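Local atomic coordinates of leukotriene A-4 hydrolase (Saccharomyces cerevisiae, PDB entry 2XQ0), a protein that uses a zinc ion to remove amino-terminal residues, preferentially from di- and tripeptides, and also has low epoxide hydrolase activity in vitro. Residues Y73-E78 with Q117-D122; L69-L74 with S99-N104; A539-L544 with L572-K577. All coordinates share one frame; numbering follows the deposited sequence.

Contact 1: Y73-E78 with Q117-D122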
loop_
_atom_site.group_PDB
_atom_site.type_symbol
_atom_site.label_atom_id
_atom_site.label_comp_id
_atom_site.label_asym_id
_atom_site.label_seq_id
_atom_site.Cartn_x
_atom_site.Cartn_y
_atom_site.Cartn_z
ATOM N N TYR A 73 -9.208 19.055 -10.003
ATOM C CA TYR A 73 -8.219 20.099 -10.224
ATOM C C TYR A 73 -7.463 19.928 -11.534
ATOM O O TYR A 73 -6.249 20.145 -11.589
ATOM C CB TYR A 73 -7.215 20.130 -9.076
ATOM C CG TYR A 73 -7.817 20.235 -7.695
ATOM C CD1 TYR A 73 -8.570 21.339 -7.316
ATOM C CD2 TYR A 73 -7.604 19.235 -6.756
ATOM C CE1 TYR A 73 -9.103 21.434 -6.043
ATOM C CE2 TYR A 73 -8.130 19.315 -5.492
ATOM C CZ TYR A 73 -8.876 20.414 -5.137
ATOM O OH TYR A 73 -9.386 20.479 -3.867
ATOM N N LEU A 74 -8.157 19.524 -12.585
ATOM C CA LEU A 74 -7.545 19.548 -13.916
ATOM C C LEU A 74 -7.969 20.800 -14.670
ATOM O O LEU A 74 -9.035 21.366 -14.418
ATOM C CB LEU A 74 -7.917 18.319 -14.742
ATOM C CG LEU A 74 -7.414 16.954 -14.305
ATOM C CD1 LEU A 74 -8.027 15.856 -15.179
ATOM C CD2 LEU A 74 -5.906 16.916 -14.369
ATOM N N ASP A 75 -7.108 21.238 -15.579
ATOM C CA ASP A 75 -7.448 22.274 -16.538
ATOM C C ASP A 75 -7.812 21.559 -17.850
ATOM O O ASP A 75 -6.933 21.175 -18.610
ATOM C CB ASP A 75 -6.234 23.199 -16.717
ATOM C CG ASP A 75 -6.461 24.298 -17.727
ATOM O OD1 ASP A 75 -7.593 24.441 -18.237
ATOM O OD2 ASP A 75 -5.483 25.029 -18.010
ATOM N N VAL A 76 -9.104 21.348 -18.095
ATOM C CA VAL A 76 -9.544 20.730 -19.345
ATOM C C VAL A 76 -9.664 21.800 -20.439
ATOM O O VAL A 76 -10.390 22.785 -20.288
ATOM C CB VAL A 76 -10.891 19.992 -19.187
ATOM C CG1 VAL A 76 -11.336 19.384 -20.519
ATOM C CG2 VAL A 76 -10.778 18.902 -18.123
ATOM N N GLN A 77 -8.960 21.588 -21.542
ATOM C CA GLN A 77 -8.748 22.643 -22.530
ATOM C C GLN A 77 -9.591 22.472 -23.780
ATOM O O GLN A 77 -10.198 23.437 -24.265
ATOM C CB GLN A 77 -7.266 22.706 -22.909
ATOM C CG GLN A 77 -6.360 23.066 -21.764
ATOM C CD GLN A 77 -4.910 22.791 -22.088
ATOM O OE1 GLN A 77 -4.565 21.707 -22.561
ATOM N NE2 GLN A 77 -4.049 23.772 -21.839
ATOM N N GLU A 78 -9.619 21.254 -24.312
ATOM C CA GLU A 78 -10.386 20.984 -25.523
ATOM C C GLU A 78 -10.871 19.550 -25.493
ATOM O O GLU A 78 -10.241 18.696 -24.889
ATOM C CB GLU A 78 -9.524 21.196 -26.776
ATOM C CG GLU A 78 -8.913 22.583 -26.907
ATOM C CD GLU A 78 -7.892 22.682 -28.037
ATOM O OE1 GLU A 78 -8.078 22.016 -29.079
ATOM O OE2 GLU A 78 -6.901 23.432 -27.881
ATOM N N GLN A 117 -7.811 17.215 -24.364
ATOM C CA GLN A 117 -6.562 17.894 -24.054
ATOM C C GLN A 117 -6.689 18.548 -22.704
ATOM O O GLN A 117 -7.702 19.171 -22.397
ATOM C CB GLN A 117 -6.240 18.967 -25.090
ATOM C CG GLN A 117 -5.905 18.433 -26.457
ATOM C CD GLN A 117 -5.824 19.539 -27.477
ATOM O OE1 GLN A 117 -5.102 20.519 -27.285
ATOM N NE2 GLN A 117 -6.578 19.402 -28.560
ATOM N N PHE A 118 -5.645 18.429 -21.900
ATOM C CA PHE A 118 -5.711 18.938 -20.549
ATOM C C PHE A 118 -4.309 19.193 -20.038
ATOM O O PHE A 118 -3.325 18.781 -20.667
ATOM C CB PHE A 118 -6.398 17.898 -19.649
ATOM C CG PHE A 118 -5.581 16.660 -19.449
ATOM C CD1 PHE A 118 -5.585 15.648 -20.398
ATOM C CD2 PHE A 118 -4.785 16.519 -18.332
ATOM C CE1 PHE A 118 -4.817 14.516 -20.219
ATOM C CE2 PHE A 118 -4.020 15.404 -18.157
ATOM C CZ PHE A 118 -4.027 14.398 -19.107
ATOM N N ARG A 119 -4.227 19.854 -18.887
ATOM C CA ARG A 119 -2.995 19.904 -18.118
ATOM C C ARG A 119 -3.308 19.770 -16.624
ATOM O O ARG A 119 -4.400 20.125 -16.172
ATOM C CB ARG A 119 -2.234 21.205 -18.399
ATOM C CG ARG A 119 -3.020 22.462 -18.071
ATOM C CD ARG A 119 -2.283 23.736 -18.528
ATOM N NE ARG A 119 -1.011 23.868 -17.826
ATOM C CZ ARG A 119 0.181 23.660 -18.378
ATOM N NH1 ARG A 119 0.279 23.333 -19.662
ATOM N NH2 ARG A 119 1.281 23.803 -17.644
ATOM N N THR A 120 -2.350 19.247 -15.863
ATOM C CA THR A 120 -2.464 19.250 -14.417
ATOM C C THR A 120 -2.296 20.662 -13.847
ATOM O O THR A 120 -1.781 21.562 -14.514
ATOM C CB THR A 120 -1.480 18.265 -13.753
ATOM O OG1 THR A 120 -0.110 18.626 -14.055
ATOM C CG2 THR A 120 -1.759 16.862 -14.239
ATOM N N THR A 121 -2.750 20.870 -12.619
ATOM C CA THR A 121 -2.630 22.193 -12.012
ATOM C C THR A 121 -1.804 22.134 -10.733
ATOM O O THR A 121 -1.389 21.053 -10.290
ATOM C CB THR A 121 -4.016 22.842 -11.717
ATOM O OG1 THR A 121 -4.630 22.200 -10.593
ATOM C CG2 THR A 121 -4.941 22.765 -12.932
ATOM N N ASP A 122 -1.550 23.302 -10.157
ATOM C CA ASP A 122 -0.829 23.393 -8.893
ATOM C C ASP A 122 -1.552 22.629 -7.773
ATOM O O ASP A 122 -0.927 22.216 -6.808
ATOM C CB ASP A 122 -0.655 24.858 -8.477
ATOM C CG ASP A 122 0.149 25.663 -9.485
ATOM O OD1 ASP A 122 0.714 25.062 -10.424
ATOM O OD2 ASP A 122 0.219 26.905 -9.336
HETATM O O HOH W 1 -4.123 18.263 -11.616
HETATM O O HOH W 2 -4.429 23.231 -26.718
#
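Asp-75 and Arg-119 face each other as a hydrogen-bonded pair of antiparallel strands, 74-81 and 111-120, neighbours in the large sheet of the peptidase M1 N-terminal domain. Their side chains run side by side in the same direction, so the methylenes of the arginine lie along the carboxylate: CD of Arg-119 is 3.5 Å from OD2 of Asp-75. The aliphatic part of the arginine does the packing; the carboxylate and guanidinium planes are turned 66° apart, and the opposite charges, 4.6 Å from OD2 of Asp-75 to NE of Arg-119, probably attract only loosely. On the other face, Leu-74 crosses Phe-118 obliquely, its CD2 4.1 Å from CD2 of the ring. Phe-118 is buried against Phe-155 and Pro-156, so a large apolar ring with a leucine methyl beside it suits that side.

Farther along, Gln-77 and Glu-78 both face Gln-117, a classic beta bulge. N of Gln-77 donates to O of Gln-117 at 2.9 Å, while N of Glu-78 reaches the same oxygen only weakly. The side chains of Glu-78 and Gln-117 extend alongside each other, and one water donates to both OE2 of Glu-78 and OE1 of Gln-117.

At the other end Thr-121 has OG1 set between its backbone N and carbonyl carbon (chi1 73°), from where the hydroxyl donates to O of Tyr-73 over 2.8 Å and also bonds to N of Lys-123. A valine here would probably leave that carbonyl with one donor fewer and N of Lys-123 without this partner. A second grip comes from a bridging water, which donates to O of Tyr-73 and accepts from N of Thr-121 at 3.1 Å. OG1 of Thr-121 stands 31° out of the carbonyl plane of Tyr-73.

Contact 2: L69-L74 with S99-N104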
loop_
_atom_site.group_PDB
_atom_site.type_symbol
_atom_site.label_atom_id
_atom_site.label_comp_id
_atom_site.label_asym_id
_atom_site.label_seq_id
_atom_site.Cartn_x
_atom_site.Cartn_y
_atom_site.Cartn_z
ATOM N N LEU A 69 -17.214 12.229 -17.052
ATOM C CA LEU A 69 -15.923 11.726 -16.559
ATOM C C LEU A 69 -15.534 12.394 -15.239
ATOM O O LEU A 69 -16.042 13.474 -14.892
ATOM C CB LEU A 69 -14.809 11.899 -17.606
ATOM C CG LEU A 69 -14.886 11.219 -18.988
ATOM C CD1 LEU A 69 -13.578 11.359 -19.760
ATOM C CD2 LEU A 69 -15.218 9.771 -18.891
ATOM N N ASP A 70 -14.637 11.731 -14.508
ATOM C CA ASP A 70 -14.114 12.210 -13.237
ATOM C C ASP A 70 -12.963 13.151 -13.555
ATOM O O ASP A 70 -12.190 12.872 -14.451
ATOM C CB ASP A 70 -13.515 11.027 -12.451
ATOM C CG ASP A 70 -14.564 10.114 -11.832
ATOM O OD1 ASP A 70 -15.345 10.607 -10.995
ATOM O OD2 ASP A 70 -14.562 8.889 -12.132
ATOM N N THR A 71 -12.850 14.253 -12.825
ATOM C CA THR A 71 -11.643 15.071 -12.836
ATOM C C THR A 71 -11.527 15.653 -11.454
ATOM O O THR A 71 -12.524 15.717 -10.730
ATOM C CB THR A 71 -11.687 16.256 -13.854
ATOM O OG1 THR A 71 -12.516 17.313 -13.351
ATOM C CG2 THR A 71 -12.186 15.808 -15.203
ATOM N N SER A 72 -10.313 16.061 -11.091
ATOM C CA SER A 72 -10.065 16.794 -9.859
ATOM C C SER A 72 -8.904 17.766 -10.065
ATOM O O SER A 72 -7.759 17.354 -10.281
ATOM C CB SER A 72 -9.730 15.846 -8.712
ATOM O OG SER A 72 -9.402 16.614 -7.567
ATOM N N TYR A 73 -9.208 19.055 -10.003
ATOM C CA TYR A 73 -8.219 20.099 -10.224
ATOM C C TYR A 73 -7.463 19.928 -11.534
ATOM O O TYR A 73 -6.249 20.145 -11.589
ATOM C CB TYR A 73 -7.215 20.130 -9.076
ATOM C CG TYR A 73 -7.817 20.235 -7.695
ATOM C CD1 TYR A 73 -8.570 21.339 -7.316
ATOM C CD2 TYR A 73 -7.604 19.235 -6.756
ATOM C CE1 TYR A 73 -9.103 21.434 -6.043
ATOM C CE2 TYR A 73 -8.130 19.315 -5.492
ATOM C CZ TYR A 73 -8.876 20.414 -5.137
ATOM O OH TYR A 73 -9.386 20.479 -3.867
ATOM N N LEU A 74 -8.157 19.524 -12.585
ATOM C CA LEU A 74 -7.545 19.548 -13.916
ATOM C C LEU A 74 -7.969 20.800 -14.670
ATOM O O LEU A 74 -9.035 21.366 -14.418
ATOM C CB LEU A 74 -7.917 18.319 -14.742
ATOM C CG LEU A 74 -7.414 16.954 -14.305
ATOM C CD1 LEU A 74 -8.027 15.856 -15.179
ATOM C CD2 LEU A 74 -5.906 16.916 -14.369
ATOM N N SER A 99 -14.682 17.187 -9.637
ATOM C CA SER A 99 -15.444 17.981 -10.596
ATOM C C SER A 99 -15.840 17.117 -11.777
ATOM O O SER A 99 -14.998 16.676 -12.540
ATOM C CB SER A 99 -14.610 19.175 -11.094
ATOM O OG SER A 99 -14.239 20.030 -10.023
ATOM N N ARG A 100 -17.131 16.878 -11.946
ATOM C CA ARG A 100 -17.573 16.054 -13.059
ATOM C C ARG A 100 -17.365 16.798 -14.375
ATOM O O ARG A 100 -17.702 17.970 -14.490
ATOM C CB ARG A 100 -19.049 15.678 -12.891
ATOM C CG ARG A 100 -19.603 14.839 -14.038
ATOM C CD ARG A 100 -21.123 14.610 -13.874
ATOM N NE ARG A 100 -21.435 13.591 -12.875
ATOM C CZ ARG A 100 -22.156 13.807 -11.780
ATOM N NH1 ARG A 100 -22.644 15.009 -11.537
ATOM N NH2 ARG A 100 -22.393 12.817 -10.927
ATOM N N LEU A 101 -16.819 16.107 -15.373
ATOM C CA LEU A 101 -16.665 16.675 -16.702
ATOM C C LEU A 101 -17.777 16.110 -17.560
ATOM O O LEU A 101 -17.926 14.899 -17.664
ATOM C CB LEU A 101 -15.313 16.285 -17.304
ATOM C CG LEU A 101 -15.146 16.458 -18.817
ATOM C CD1 LEU A 101 -15.243 17.949 -19.233
ATOM C CD2 LEU A 101 -13.810 15.850 -19.277
ATOM N N VAL A 102 -18.552 16.985 -18.184
ATOM C CA VAL A 102 -19.746 16.559 -18.903
ATOM C C VAL A 102 -19.553 16.838 -20.385
ATOM O O VAL A 102 -19.264 17.968 -20.779
ATOM C CB VAL A 102 -20.970 17.314 -18.402
ATOM C CG1 VAL A 102 -22.191 16.992 -19.272
ATOM C CG2 VAL A 102 -21.214 16.978 -16.917
ATOM N N ILE A 103 -19.698 15.804 -21.200
ATOM C CA ILE A 103 -19.407 15.920 -22.620
ATOM C C ILE A 103 -20.620 15.486 -23.423
ATOM O O ILE A 103 -21.211 14.450 -23.149
ATOM C CB ILE A 103 -18.196 15.040 -23.025
ATOM C CG1 ILE A 103 -16.952 15.434 -22.227
ATOM C CG2 ILE A 103 -17.927 15.168 -24.526
ATOM C CD1 ILE A 103 -15.807 14.392 -22.281
ATOM N N ASN A 104 -20.999 16.290 -24.408
ATOM C CA ASN A 104 -22.099 15.945 -25.285
ATOM C C ASN A 104 -21.579 15.081 -26.407
ATOM O O ASN A 104 -20.749 15.533 -27.188
ATOM C CB ASN A 104 -22.716 17.220 -25.871
ATOM C CG ASN A 104 -23.620 16.940 -27.056
ATOM O OD1 ASN A 104 -24.454 16.034 -27.018
ATOM N ND2 ASN A 104 -23.462 17.722 -28.114
HETATM O O HOH W 3 -11.696 20.168 -9.021
#
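Leu-69 pairs with Leu-101 through two backbone hydrogen bonds, joining the end of strand 66-69, an edge strand of its sheet, to strand 101-104. N of Leu-69 gives to O of Leu-101 and N of Leu-101 returns a nearly straight bond to O of Leu-69, each 2.8 Å long. Both leucines project from the same face of the sheet, where Ile-116 of strand 111-120 touches each of them; branched apolar chains suit this buried side.

Asp-70 turns away from strand 101-104, and its carboxylate accepts from the hydroxyl of Thr-21 and from the backbone N of Leu-22 and of Asp-159.

Thr-71 then takes over the pairing. Its O accepts from N of Ser-99 at 2.8 Å, whereas its own N reaches O of Ser-99 only through a weak, bent bond. The hydroxyl makes up for this: with OG1 between the backbone N and the carbonyl carbon (chi1 76°), it donates to O of Ser-99 over 2.7 Å. The methyl, CG2, meanwhile rests 3.8 Å from CB of Leu-101, the two side chains crossing at about a right angle, so threonine serves both polar and apolar neighbours.

Beyond Ser-72, N of Tyr-73 gives its hydrogen to a water 2.7 Å from OG of Ser-99. As the direct pairing ends, a threonine hydroxyl thus supplements a weak backbone bond and a bound water serves N of Tyr-73, satisfying backbone groups where the chain leaves the edge strand.

Contact 3: A539-L544 with L572-K577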
loop_
_atom_site.group_PDB
_atom_site.type_symbol
_atom_site.label_atom_id
_atom_site.label_comp_id
_atom_site.label_asym_id
_atom_site.label_seq_id
_atom_site.Cartn_x
_atom_site.Cartn_y
_atom_site.Cartn_z
ATOM N N ALA A 539 18.839 1.070 33.316
ATOM C CA ALA A 539 18.364 -0.071 32.534
ATOM C C ALA A 539 18.172 0.270 31.056
ATOM O O ALA A 539 18.580 -0.489 30.167
ATOM C CB ALA A 539 17.066 -0.621 33.135
ATOM N N SER A 540 17.546 1.407 30.778
ATOM C CA SER A 540 17.254 1.747 29.395
ATOM C C SER A 540 18.554 2.077 28.661
ATOM O O SER A 540 18.748 1.687 27.511
ATOM C CB SER A 540 16.243 2.891 29.314
ATOM O OG SER A 540 16.716 4.016 30.018
ATOM N N ARG A 541 19.450 2.774 29.345
ATOM C CA ARG A 541 20.793 3.033 28.822
ATOM C C ARG A 541 21.633 1.753 28.664
ATOM O O ARG A 541 22.347 1.595 27.672
ATOM C CB ARG A 541 21.526 4.072 29.690
ATOM C CG ARG A 541 20.927 5.470 29.593
ATOM C CD ARG A 541 21.647 6.472 30.482
ATOM N NE ARG A 541 21.397 7.853 30.066
ATOM C CZ ARG A 541 20.398 8.609 30.514
ATOM N NH1 ARG A 541 19.539 8.127 31.401
ATOM N NH2 ARG A 541 20.257 9.852 30.075
ATOM N N ALA A 542 21.543 0.846 29.638
ATOM C CA ALA A 542 22.224 -0.451 29.554
ATOM C C ALA A 542 21.710 -1.271 28.365
ATOM O O ALA A 542 22.493 -1.908 27.659
ATOM C CB ALA A 542 22.058 -1.237 30.852
ATOM N N LEU A 543 20.391 -1.252 28.167
ATOM C CA LEU A 543 19.748 -1.908 27.024
ATOM C C LEU A 543 20.479 -1.513 25.742
ATOM O O LEU A 543 21.041 -2.351 25.035
ATOM C CB LEU A 543 18.276 -1.467 26.933
ATOM C CG LEU A 543 17.255 -2.168 26.019
ATOM C CD1 LEU A 543 17.788 -2.426 24.616
ATOM C CD2 LEU A 543 16.722 -3.451 26.639
ATOM N N LEU A 544 20.471 -0.216 25.467
ATOM C CA LEU A 544 21.047 0.328 24.240
ATOM C C LEU A 544 22.526 -0.016 24.115
ATOM O O LEU A 544 23.014 -0.298 23.018
ATOM C CB LEU A 544 20.855 1.844 24.195
ATOM C CG LEU A 544 19.458 2.384 23.882
ATOM C CD1 LEU A 544 18.388 1.757 24.753
ATOM C CD2 LEU A 544 19.449 3.895 24.041
ATOM N N LEU A 572 14.881 9.279 27.322
ATOM C CA LEU A 572 16.309 9.575 27.326
ATOM C C LEU A 572 16.499 10.848 26.526
ATOM O O LEU A 572 16.556 10.814 25.295
ATOM C CB LEU A 572 17.120 8.433 26.707
ATOM C CG LEU A 572 17.110 7.087 27.436
ATOM C CD1 LEU A 572 17.846 6.028 26.628
ATOM C CD2 LEU A 572 17.710 7.217 28.830
ATOM N N GLN A 573 16.585 11.970 27.233
ATOM C CA GLN A 573 16.532 13.288 26.604
ATOM C C GLN A 573 17.683 13.569 25.642
ATOM O O GLN A 573 17.511 14.307 24.673
ATOM C CB GLN A 573 16.431 14.389 27.665
ATOM C CG GLN A 573 15.121 14.374 28.440
ATOM C CD GLN A 573 15.076 15.417 29.545
ATOM O OE1 GLN A 573 16.098 15.745 30.150
ATOM N NE2 GLN A 573 13.884 15.937 29.818
ATOM N N GLU A 574 18.846 12.977 25.899
ATOM C CA GLU A 574 20.023 13.229 25.067
ATOM C C GLU A 574 19.891 12.644 23.656
ATOM O O GLU A 574 20.690 12.958 22.769
ATOM C CB GLU A 574 21.310 12.738 25.750
ATOM C CG GLU A 574 21.449 11.228 25.861
ATOM C CD GLU A 574 20.678 10.644 27.030
ATOM O OE1 GLU A 574 20.033 11.418 27.769
ATOM O OE2 GLU A 574 20.722 9.410 27.209
ATOM N N GLU A 575 18.871 11.814 23.452
ATOM C CA GLU A 575 18.637 11.185 22.152
ATOM C C GLU A 575 17.574 11.892 21.295
ATOM O O GLU A 575 17.414 11.586 20.112
ATOM C CB GLU A 575 18.279 9.708 22.340
ATOM C CG GLU A 575 19.356 8.896 23.053
ATOM C CD GLU A 575 20.694 8.898 22.322
ATOM O OE1 GLU A 575 20.726 9.198 21.111
ATOM O OE2 GLU A 575 21.720 8.590 22.960
ATOM N N TYR A 576 16.855 12.840 21.889
ATOM C CA TYR A 576 15.798 13.557 21.178
ATOM C C TYR A 576 16.309 14.216 19.895
ATOM O O TYR A 576 15.560 14.375 18.931
ATOM C CB TYR A 576 15.164 14.622 22.077
ATOM C CG TYR A 576 14.499 14.097 23.336
ATOM C CD1 TYR A 576 14.052 14.974 24.315
ATOM C CD2 TYR A 576 14.312 12.735 23.545
ATOM C CE1 TYR A 576 13.441 14.517 25.465
ATOM C CE2 TYR A 576 13.697 12.272 24.690
ATOM C CZ TYR A 576 13.266 13.173 25.649
ATOM O OH TYR A 576 12.656 12.730 26.800
ATOM N N LYS A 577 17.584 14.606 19.899
ATOM C CA LYS A 577 18.198 15.315 18.772
ATOM C C LYS A 577 18.348 14.418 17.550
ATOM O O LYS A 577 18.226 14.863 16.406
ATOM C CB LYS A 577 19.572 15.856 19.185
ATOM C CG LYS A 577 20.377 16.508 18.065
ATOM C CD LYS A 577 19.759 17.830 17.629
ATOM C CE LYS A 577 20.742 18.671 16.825
ATOM N NZ LYS A 577 21.006 18.103 15.469
#
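Arg-541, on helix 537-546, and Glu-574, in the segment leading into helix 576-582, form a salt bridge at the protein surface. The carboxylate sits at the edge of the guanidinium, near its plane, and the two flat groups are only 20° apart. NH2 of Arg-541 lies 2.8 Å from OE1 of Glu-574, but the N-H...O angle of 116° makes the hydrogen bond itself weak, so the attraction probably owes more to charge than to direction. OE2 of Glu-574 is 2.9 Å from NH2 of Arg-541. Glu-574 reaches this place by a bend in its chain (chi2 -81°), while Arg-541 comes from the opposite direction, extended from CG to NE. Long, flexible charged side chains can reach each other at the exposed rim.

Under the ion pair lies Leu-572. Its CD2 packs over one face of the guanidinium, 3.3 Å from NH1 of Arg-541, leaving the edge to the glutamate. The other methyl, CD1, meets CD2 of Leu-544 tip to tip at 3.7 Å; Phe-566 and Gln-567 of helix 557-569 also touch Leu-544.

Ser-540 needs nothing polar from Leu-572: its hydroxyl is hydrogen-bonded to O of Pro-537, one turn back, and OG stands 3.6 Å from CD2 of Leu-572. A small serine leaves room for the leucine. Within 572-577, O of Leu-572 accepts from N of Glu-575 at 3.1 Å, and O of Gln-573 from N of Tyr-576; these i to i+3 bonds satisfy the two carbonyls where the chain turns.

A buried leucine beneath a surface salt bridge here joins helix 537-546 to the segment that leads into helix 576-582, in the all-helical C-terminal domain of leukotriene A4 hydrolases, away from the zinc site.

In the fold
Contacts 1 and 2 both use the chain around residues 69-78, share Tyr-73 and Leu-74, and build one sheet of the N-terminal domain, their centres 10 Å apart. Contact 2 is buried and contact 1 lies at the surface, yet backbone hydrogen bonds dominate both, with a threonine hydroxyl and a water serving where regular pairing gives out. Contact 3 belongs to the helical C-terminal domain; its nearest atoms are about 31 Å from those of contact 1, and it lies on the opposite side of the chain's centre from contact 2. Partly buried, it depends entirely on side chains, leucine methyls beneath and an ion pair outside, since helix 537-546 uses its backbone bonds within itself.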